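Local coordinates for protein trehalose-6-phosphate phosphatase (Neosartorya fumigata, PDB 5DXN) that is a phosphatase-family protein of the HAD clan, carrying a magnesium ion at the strand ends of its alpha/beta core, at residues F23-D28 and N60-I65. Sequence-based numbering, arbitrary orientation.
Sequences FMFDYD and NAVWII. With MG (magnesium ion), chain B.
Val62 fits its two methyls to two phenylalanines of the neighbouring strand: CG2 meets CD2 of Phe23 at 4.0 Å, while CG1, turned anti to the backbone N (chi1 180°), reaches CE2 of Phe25. Further along the same face, CD1 of Ile64 comes up to the edge of the Phe25 ring, 3.9 Å from its CD2, and Leu51 and Leu54 of helix 45-56 pack over this layer. Met24, Trp63 and Ile65 project from the other face of the sheet, where CD1 of Ile65 lies 3.9 Å from CB of Met24 and helix 190-199 supplies the cover.

Between these two apolar layers the backbones pair in parallel, their directions 22° apart. Phe23 N donates to Ala61 O, and the 2.8 Å bond is nearly straight; Trp63 N then bonds to Phe23 O, Phe25 N to Trp63 O and Ile65 N to Phe25 O, so that Phe23 and Phe25 each bond to strand 60-65 through both N and O. At the start of the pairing the Asn60 amide stands 73° from the Phe23 ring plane, OD1 at the ring edge; the oxygen's hydrogen bond comes from Arg21.

Beyond the C-terminal end of strand 21-26 lies the polar edge. Asp26 OD2 binds magnesium at 2.0 Å, as does Asp28 O, with three waters and Asp217 completing the site. Thr30 also bonds OD2, and Lys190 forms a salt bridge with OD1, helping to fix the carboxylate. A run of parallel strands in which a central one, flanked by strand 60-65, ends in a DxDx(T/V) loop on magnesium is consistent with the Rossmann-like core of HAD phosphatases.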
loop_
_atom_site.group_PDB
_atom_site.type_symbol
_atom_site.label_atom_id
_atom_site.label_comp_id
_atom_site.label_asym_id
_atom_site.label_seq_id
_atom_site.Cartn_x
_atom_site.Cartn_y
_atom_site.Cartn_z
ATOM N N PHE A 23 8.607 8.963 -2.744
ATOM C CA PHE A 23 7.288 8.920 -3.385
ATOM C C PHE A 23 6.684 7.545 -3.234
ATOM O O PHE A 23 7.319 6.552 -3.603
ATOM C CB PHE A 23 7.390 9.253 -4.877
ATOM C CG PHE A 23 7.798 10.674 -5.158
ATOM C CD1 PHE A 23 6.838 11.637 -5.397
ATOM C CD2 PHE A 23 9.139 11.037 -5.155
ATOM C CE1 PHE A 23 7.203 12.956 -5.651
ATOM C CE2 PHE A 23 9.519 12.353 -5.390
ATOM C CZ PHE A 23 8.551 13.312 -5.648
ATOM N N MET A 24 5.452 7.473 -2.744
ATOM C CA MET A 24 4.767 6.181 -2.647
ATOM C C MET A 24 3.420 6.305 -3.343
ATOM O O MET A 24 2.522 7.016 -2.877
ATOM C CB MET A 24 4.628 5.762 -1.175
ATOM C CG MET A 24 5.967 5.589 -0.506
ATOM S SD MET A 24 5.923 5.092 1.221
ATOM C CE MET A 24 5.409 6.604 2.008
ATOM N N PHE A 25 3.299 5.660 -4.499
ATOM C CA PHE A 25 2.128 5.806 -5.349
ATOM C C PHE A 25 1.347 4.514 -5.410
ATOM O O PHE A 25 1.896 3.507 -5.849
ATOM C CB PHE A 25 2.508 6.141 -6.794
ATOM C CG PHE A 25 3.245 7.435 -6.975
ATOM C CD1 PHE A 25 2.904 8.557 -6.270
ATOM C CD2 PHE A 25 4.265 7.517 -7.886
ATOM C CE1 PHE A 25 3.608 9.765 -6.472
ATOM C CE2 PHE A 25 4.956 8.706 -8.100
ATOM C CZ PHE A 25 4.622 9.820 -7.402
ATOM N N ASP A 26 0.079 4.548 -5.019
ATOM C CA ASP A 26 -0.865 3.519 -5.461
ATOM C C ASP A 26 -0.990 3.607 -6.985
ATOM O O ASP A 26 -0.773 4.681 -7.557
ATOM C CB ASP A 26 -2.233 3.722 -4.790
ATOM C CG ASP A 26 -3.289 2.774 -5.320
ATOM O OD1 ASP A 26 -3.030 1.564 -5.327
ATOM O OD2 ASP A 26 -4.363 3.253 -5.736
ATOM N N TYR A 27 -1.318 2.492 -7.646
ATOM C CA TYR A 27 -1.506 2.514 -9.093
ATOM C C TYR A 27 -2.956 2.760 -9.507
ATOM O O TYR A 27 -3.311 3.850 -9.927
ATOM C CB TYR A 27 -1.021 1.211 -9.720
ATOM C CG TYR A 27 -1.168 1.257 -11.215
ATOM C CD1 TYR A 27 -0.396 2.125 -11.966
ATOM C CD2 TYR A 27 -2.096 0.466 -11.868
ATOM C CE1 TYR A 27 -0.528 2.191 -13.349
ATOM C CE2 TYR A 27 -2.237 0.521 -13.247
ATOM C CZ TYR A 27 -1.451 1.380 -13.976
ATOM O OH TYR A 27 -1.595 1.432 -15.340
ATOM N N ASP A 28 -3.810 1.749 -9.355
ATOM C CA ASP A 28 -5.176 1.862 -9.854
ATOM C C ASP A 28 -6.001 2.935 -9.153
ATOM O O ASP A 28 -6.101 2.938 -7.922
ATOM C CB ASP A 28 -5.884 0.512 -9.729
ATOM C CG ASP A 28 -5.434 -0.473 -10.794
ATOM O OD1 ASP A 28 -5.752 -0.236 -11.981
ATOM O OD2 ASP A 28 -4.755 -1.471 -10.446
ATOM N N ASN A 60 15.409 11.204 -5.681
ATOM C CA ASN A 60 14.079 10.613 -5.512
ATOM C C ASN A 60 14.100 9.100 -5.348
ATOM O O ASN A 60 14.791 8.403 -6.098
ATOM C CB ASN A 60 13.196 10.961 -6.706
ATOM C CG ASN A 60 12.964 12.456 -6.833
ATOM O OD1 ASN A 60 13.121 13.198 -5.864
ATOM N ND2 ASN A 60 12.557 12.888 -7.996
ATOM N N ALA A 61 13.336 8.603 -4.382
ATOM C CA ALA A 61 13.042 7.163 -4.276
ATOM C C ALA A 61 11.583 7.014 -4.658
ATOM O O ALA A 61 10.711 7.568 -3.971
ATOM C CB ALA A 61 13.297 6.641 -2.864
ATOM N N VAL A 62 11.306 6.346 -5.771
ATOM C CA VAL A 62 9.944 6.316 -6.294
ATOM C C VAL A 62 9.406 4.893 -6.246
ATOM O O VAL A 62 9.995 4.015 -6.880
ATOM C CB VAL A 62 9.886 6.848 -7.708
ATOM C CG1 VAL A 62 8.457 6.817 -8.259
ATOM C CG2 VAL A 62 10.471 8.275 -7.760
ATOM N N TRP A 63 8.296 4.697 -5.532
ATOM C CA TRP A 63 7.689 3.382 -5.360
ATOM C C TRP A 63 6.277 3.294 -5.946
ATOM O O TRP A 63 5.454 4.222 -5.789
ATOM C CB TRP A 63 7.664 3.046 -3.882
ATOM C CG TRP A 63 8.956 2.579 -3.379
ATOM C CD1 TRP A 63 9.986 3.331 -2.898
ATOM C CD2 TRP A 63 9.385 1.218 -3.314
ATOM N NE1 TRP A 63 11.028 2.517 -2.524
ATOM C CE2 TRP A 63 10.680 1.212 -2.764
ATOM C CE3 TRP A 63 8.791 0.003 -3.653
ATOM C CZ2 TRP A 63 11.398 0.028 -2.557
ATOM C CZ3 TRP A 63 9.500 -1.166 -3.444
ATOM C CH2 TRP A 63 10.794 -1.139 -2.911
ATOM N N ILE A 64 6.012 2.188 -6.644
ATOM C CA ILE A 64 4.682 1.898 -7.125
ATOM C C ILE A 64 4.161 0.760 -6.245
ATOM O O ILE A 64 4.824 -0.257 -6.114
ATOM C CB ILE A 64 4.679 1.515 -8.626
ATOM C CG1 ILE A 64 5.517 2.508 -9.438
ATOM C CG2 ILE A 64 3.230 1.414 -9.141
ATOM C CD1 ILE A 64 5.071 3.939 -9.310
ATOM N N ILE A 65 3.024 0.971 -5.591
ATOM C CA ILE A 65 2.514 -0.009 -4.627
ATOM C C ILE A 65 1.157 -0.485 -5.098
ATOM O O ILE A 65 0.176 0.266 -5.071
ATOM C CB ILE A 65 2.396 0.563 -3.214
ATOM C CG1 ILE A 65 3.738 1.130 -2.738
ATOM C CG2 ILE A 65 1.938 -0.542 -2.240
ATOM C CD1 ILE A 65 3.624 2.030 -1.510
HETATM MG MG MG B . -6.115 2.361 -5.984
HETATM O O HOH W 1 -5.405 0.459 -6.419
HETATM O O HOH W 2 -6.219 1.847 -4.020
HETATM O O HOH W 3 -8.107 1.766 -6.340
#